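Local coordinates for hypothetical protein (Enterococcus faecalis, PDB 2OX7), which is of unknown function but belongs to the YopX family and assembles as a largely beta-stranded protein of four copies, at residues I104-D108 with G109-W113; I134-I137 with H138-P141. All coordinates share one frame; numbering follows the deposited sequence.

Contact 1. Residues I104-D108 with G109-W113; sequences IAYAD and GRFFW
Tyr106 and Phe111 face each other as a non-hydrogen-bonded pair, their rings packed edge-to-face (T-shaped). The tyrosine edge stands over the phenylalanine face with CD1 above its centre; the planes meet at 71° and the centroids are 5.0 Å apart. With Tyr106 CG anti to the backbone N and beside the carbonyl carbon (chi1 -180°), the ring reaches forward over the turn: Arg110 O sits over one of its faces, 3.4 Å from Tyr106 CD1, and Tyr106 OH comes within 3.2 Å of Gly109 CA. A flat, long side chain can cover the turn in this way. On the same side Ile104 and Trp113 lie alongside one another, with CD1 of the isoleucine 3.7 Å from CB of the tryptophan.

On the other side the rim of the Phe112 ring meets two alanines, CE2 3.7 Å from Ala107 CB and CZ 3.9 Å from Ala105 CB; residues as small as alanine let the ring come down close to the neighbouring strand. The Arg110 guanidinium also lies against this ring, Phe112 CD2 standing over the centre of the guanidinium plane, while Arg110 NH1 bonds to Asp117 O of the third subunit.

Backbone bonds hold these pairs in line. Ala105 N to Phe112 O (2.8 Å) is nearly straight at 172° and is returned by Phe112 N; Ala107 and Arg110 exchange a second pair. Beyond them, Tyr106 OH bonds to Thr71 O and Asp108 OD1 to Gln122 N, both of the second subunit. Gly109, with its positive phi, completes the type I' turn from Ala107 to Arg110, which makes this a tight two-residue beta hairpin.

Contact 2. Residues I134-I137 with H138-P141; sequences IGNI and HENP
Asn136 O receives a weak hydrogen bond from Asn140 N (2.9 Å), so the backbone leaving the strand curls back on itself within four residues. Inside that curl the Asx turn from the Asn136 side chain to His138 N, joined by the bond to Glu139 N and the weak backbone bond, makes an Asx motif. Asn136 OD1 accepts both amides: His138 N at 3.0 Å, tilted slightly from the carbonyl plane, and Glu139 N at 2.9 Å, well above that plane but along an almost straight bond of 176°. Asparagine suits this place because its short side chain puts an acceptor beside the following backbone N-H groups; CG lies between the backbone N and the carbonyl carbon (chi1 65°), bringing Asn136 OD1 up to the amides of His138 and Glu139.

The same amide also works as a donor. Glu139, its chain extended beyond CG, crosses the asparagine obliquely and leaves its carboxylate only 22° from the amide plane. With oxygen and nitrogen both engaged, the amide is held against rotation about its CB-CG bond. Around it lie Arg8 and Met17, from two strands of another sheet.

Ile137 and His138 run side by side. Isoleucine, branched at CB, offers an apolar CG1-CD1 arm along the imidazole, and Ile137 CG1 lies 3.9 Å from the centroid of the His138 ring, over the face, in a CH-pi contact; the histidine ring also stacks with Trp10. Glu139 OE2 takes Asn136 ND2 at 2.9 Å through its anti lone pair, the one directed away from the other oxygen.

In the fold
Both contacts reach one antiparallel sheet, in the order 110-113, 101-107, 85-89, 131-136, and contact 1 closes along the chain before contact 2 opens. Contact 1 is the hairpin of one outer strand and its neighbour; contact 2 is the turn by which the chain leaves the opposite outer strand. Their centres are about 17 Å apart and their nearest atoms about 6 Å, without touching. Gly84, just before strand 85-89, has backbone bonds to Ile104 and to Ile137. The hairpin edge thus serves contacts with the second and third subunits, whereas contact 2, touched by no other chain of the assembly, joins this sheet to the one containing strands 7-11 and 16-19 of the same chain.

Contact 1. Residues I104-D108 with G109-W113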
loop_
_atom_site.group_PDB
_atom_site.type_symbol
_atom_site.label_atom_id
_atom_site.label_comp_id
_atom_site.label_asym_id
_atom_site.label_seq_id
_atom_site.Cartn_x
_atom_site.Cartn_y
_atom_site.Cartn_z
ATOM N N ILE A 104 11.166 -3.155 11.165
ATOM C CA ILE A 104 9.955 -3.790 10.653
ATOM C C ILE A 104 8.866 -3.745 11.695
ATOM O O ILE A 104 9.062 -4.142 12.883
ATOM C CB ILE A 104 10.242 -5.239 10.213
ATOM C CG1 ILE A 104 11.394 -5.256 9.192
ATOM C CG2 ILE A 104 8.980 -5.922 9.655
ATOM C CD1 ILE A 104 11.156 -4.373 7.931
ATOM N N ALA A 105 7.690 -3.284 11.271
ATOM C CA ALA A 105 6.533 -3.308 12.176
ATOM C C ALA A 105 5.284 -3.833 11.452
ATOM O O ALA A 105 5.319 -4.033 10.225
ATOM C CB ALA A 105 6.323 -1.907 12.735
ATOM N N TYR A 106 4.209 -4.107 12.205
ATOM C CA TYR A 106 2.915 -4.406 11.622
ATOM C C TYR A 106 1.916 -3.349 12.076
ATOM O O TYR A 106 1.909 -2.969 13.248
ATOM C CB TYR A 106 2.401 -5.773 12.071
ATOM C CG TYR A 106 1.052 -6.141 11.492
ATOM C CD1 TYR A 106 0.965 -6.886 10.317
ATOM C CD2 TYR A 106 -0.154 -5.744 12.109
ATOM C CE1 TYR A 106 -0.249 -7.222 9.767
ATOM C CE2 TYR A 106 -1.385 -6.096 11.566
ATOM C CZ TYR A 106 -1.425 -6.828 10.404
ATOM O OH TYR A 106 -2.609 -7.186 9.833
ATOM N N ALA A 107 1.074 -2.873 11.158
ATOM C CA ALA A 107 -0.051 -2.028 11.591
ATOM C C ALA A 107 -1.113 -2.074 10.547
ATOM O O ALA A 107 -0.808 -2.004 9.333
ATOM C CB ALA A 107 0.400 -0.600 11.778
ATOM N N ASP A 108 -2.356 -2.228 11.012
ATOM C CA ASP A 108 -3.518 -1.961 10.175
ATOM C C ASP A 108 -3.487 -2.732 8.848
ATOM O O ASP A 108 -3.702 -2.152 7.780
ATOM C CB ASP A 108 -3.569 -0.443 9.934
ATOM C CG ASP A 108 -4.924 0.052 9.444
ATOM O OD1 ASP A 108 -5.966 -0.591 9.734
ATOM O OD2 ASP A 108 -4.908 1.107 8.773
ATOM N N GLY A 109 -3.281 -4.040 8.935
ATOM C CA GLY A 109 -3.351 -4.890 7.743
ATOM C C GLY A 109 -2.046 -5.247 7.036
ATOM O O GLY A 109 -2.068 -6.103 6.147
ATOM N N ARG A 110 -0.930 -4.604 7.376
ATOM C CA ARG A 110 0.333 -4.909 6.642
ATOM C C ARG A 110 1.558 -4.818 7.533
ATOM O O ARG A 110 1.556 -4.095 8.538
ATOM C CB ARG A 110 0.519 -3.920 5.485
ATOM C CG ARG A 110 0.759 -2.502 6.035
ATOM C CD ARG A 110 0.652 -1.492 4.962
ATOM N NE ARG A 110 1.465 -0.305 5.204
ATOM C CZ ARG A 110 1.348 0.566 6.206
ATOM N NH1 ARG A 110 0.459 0.398 7.200
ATOM N NH2 ARG A 110 2.187 1.618 6.210
ATOM N N PHE A 111 2.603 -5.554 7.142
ATOM C CA PHE A 111 3.923 -5.335 7.633
ATOM C C PHE A 111 4.560 -4.211 6.809
ATOM O O PHE A 111 4.268 -4.020 5.607
ATOM C CB PHE A 111 4.780 -6.613 7.489
ATOM C CG PHE A 111 4.320 -7.771 8.350
ATOM C CD1 PHE A 111 4.623 -7.807 9.718
ATOM C CD2 PHE A 111 3.549 -8.778 7.820
ATOM C CE1 PHE A 111 4.180 -8.854 10.497
ATOM C CE2 PHE A 111 3.106 -9.847 8.589
ATOM C CZ PHE A 111 3.412 -9.890 9.921
ATOM N N PHE A 112 5.463 -3.480 7.434
ATOM C CA PHE A 112 6.140 -2.405 6.730
ATOM C C PHE A 112 7.446 -2.056 7.410
ATOM O O PHE A 112 7.640 -2.382 8.583
ATOM C CB PHE A 112 5.237 -1.192 6.640
ATOM C CG PHE A 112 4.905 -0.616 7.949
ATOM C CD1 PHE A 112 5.592 0.498 8.388
ATOM C CD2 PHE A 112 3.871 -1.159 8.725
ATOM C CE1 PHE A 112 5.292 1.068 9.628
ATOM C CE2 PHE A 112 3.573 -0.612 9.967
ATOM C CZ PHE A 112 4.304 0.495 10.415
ATOM N N TRP A 113 8.333 -1.416 6.651
ATOM C CA TRP A 113 9.578 -0.873 7.198
ATOM C C TRP A 113 9.364 0.587 7.522
ATOM O O TRP A 113 8.881 1.387 6.708
ATOM C CB TRP A 113 10.756 -1.061 6.246
ATOM C CG TRP A 113 10.467 -0.976 4.797
ATOM C CD1 TRP A 113 9.535 -0.214 4.173
ATOM C CD2 TRP A 113 11.205 -1.660 3.766
ATOM N NE1 TRP A 113 9.603 -0.409 2.798
ATOM C CE2 TRP A 113 10.603 -1.316 2.523
ATOM C CE3 TRP A 113 12.264 -2.598 3.790
ATOM C CZ2 TRP A 113 11.081 -1.813 1.272
ATOM C CZ3 TRP A 113 12.738 -3.121 2.534
ATOM C CH2 TRP A 113 12.134 -2.723 1.295
#

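Contact 2. Residues I134-I137 with H138-P141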
loop_
_atom_site.group_PDB
_atom_site.type_symbol
_atom_site.label_atom_id
_atom_site.label_comp_id
_atom_site.label_asym_id
_atom_site.label_seq_id
_atom_site.Cartn_x
_atom_site.Cartn_y
_atom_site.Cartn_z
ATOM N N ILE A 134 20.145 -6.704 10.073
ATOM C CA ILE A 134 21.400 -6.525 10.825
ATOM C C ILE A 134 21.212 -6.482 12.351
ATOM O O ILE A 134 22.146 -6.168 13.092
ATOM C CB ILE A 134 22.160 -5.335 10.323
ATOM C CG1 ILE A 134 21.325 -4.037 10.468
ATOM C CG2 ILE A 134 22.755 -5.670 8.948
ATOM C CD1 ILE A 134 22.202 -2.824 10.448
ATOM N N GLY A 135 20.028 -6.857 12.792
ATOM C CA GLY A 135 19.706 -6.911 14.222
ATOM C C GLY A 135 18.229 -6.694 14.452
ATOM O O GLY A 135 17.398 -6.745 13.511
ATOM N N ASN A 136 17.874 -6.499 15.716
ATOM C CA ASN A 136 16.497 -6.223 16.038
ATOM C C ASN A 136 16.459 -5.285 17.227
ATOM O O ASN A 136 17.483 -5.058 17.900
ATOM C CB ASN A 136 15.713 -7.503 16.260
ATOM C CG ASN A 136 16.195 -8.302 17.490
ATOM O OD1 ASN A 136 15.909 -7.939 18.613
ATOM N ND2 ASN A 136 16.905 -9.409 17.250
ATOM N N ILE A 137 15.282 -4.732 17.455
ATOM C CA ILE A 137 15.084 -3.670 18.425
ATOM C C ILE A 137 15.282 -4.140 19.867
ATOM O O ILE A 137 15.516 -3.319 20.754
ATOM C CB ILE A 137 13.670 -2.997 18.243
ATOM C CG1 ILE A 137 12.568 -4.020 18.461
ATOM C CG2 ILE A 137 13.594 -2.347 16.867
ATOM C CD1 ILE A 137 11.133 -3.443 18.568
ATOM N N HIS A 138 15.213 -5.448 20.108
ATOM C CA HIS A 138 15.307 -5.958 21.480
ATOM C C HIS A 138 16.733 -6.309 21.855
ATOM O O HIS A 138 17.230 -5.893 22.938
ATOM C CB HIS A 138 14.376 -7.165 21.644
ATOM C CG HIS A 138 12.946 -6.814 21.489
ATOM N ND1 HIS A 138 12.329 -5.867 22.284
ATOM C CD2 HIS A 138 12.010 -7.243 20.617
ATOM C CE1 HIS A 138 11.069 -5.741 21.910
ATOM N NE2 HIS A 138 10.853 -6.564 20.900
ATOM N N GLU A 139 17.394 -7.072 20.984
ATOM C CA GLU A 139 18.768 -7.487 21.200
ATOM C C GLU A 139 19.733 -6.365 20.953
ATOM O O GLU A 139 20.852 -6.393 21.463
ATOM C CB GLU A 139 19.154 -8.671 20.312
ATOM C CG GLU A 139 18.487 -9.957 20.694
ATOM C CD GLU A 139 18.980 -11.126 19.904
ATOM O OE1 GLU A 139 19.779 -11.911 20.454
ATOM O OE2 GLU A 139 18.565 -11.280 18.742
ATOM N N ASN A 140 19.300 -5.383 20.160
ATOM C CA ASN A 140 20.151 -4.292 19.698
ATOM C C ASN A 140 19.447 -2.942 19.852
ATOM O O ASN A 140 19.292 -2.209 18.870
ATOM C CB ASN A 140 20.545 -4.543 18.241
ATOM C CG ASN A 140 21.111 -5.920 18.044
ATOM O OD1 ASN A 140 22.174 -6.238 18.595
ATOM N ND2 ASN A 140 20.389 -6.776 17.323
ATOM N N PRO A 141 19.038 -2.612 21.091
ATOM C CA PRO A 141 18.109 -1.520 21.424
ATOM C C PRO A 141 18.648 -0.109 21.184
ATOM O O PRO A 141 17.869 0.843 21.164
ATOM C CB PRO A 141 17.821 -1.745 22.913
ATOM C CG PRO A 141 19.046 -2.422 23.435
ATOM C CD PRO A 141 19.511 -3.314 22.305
#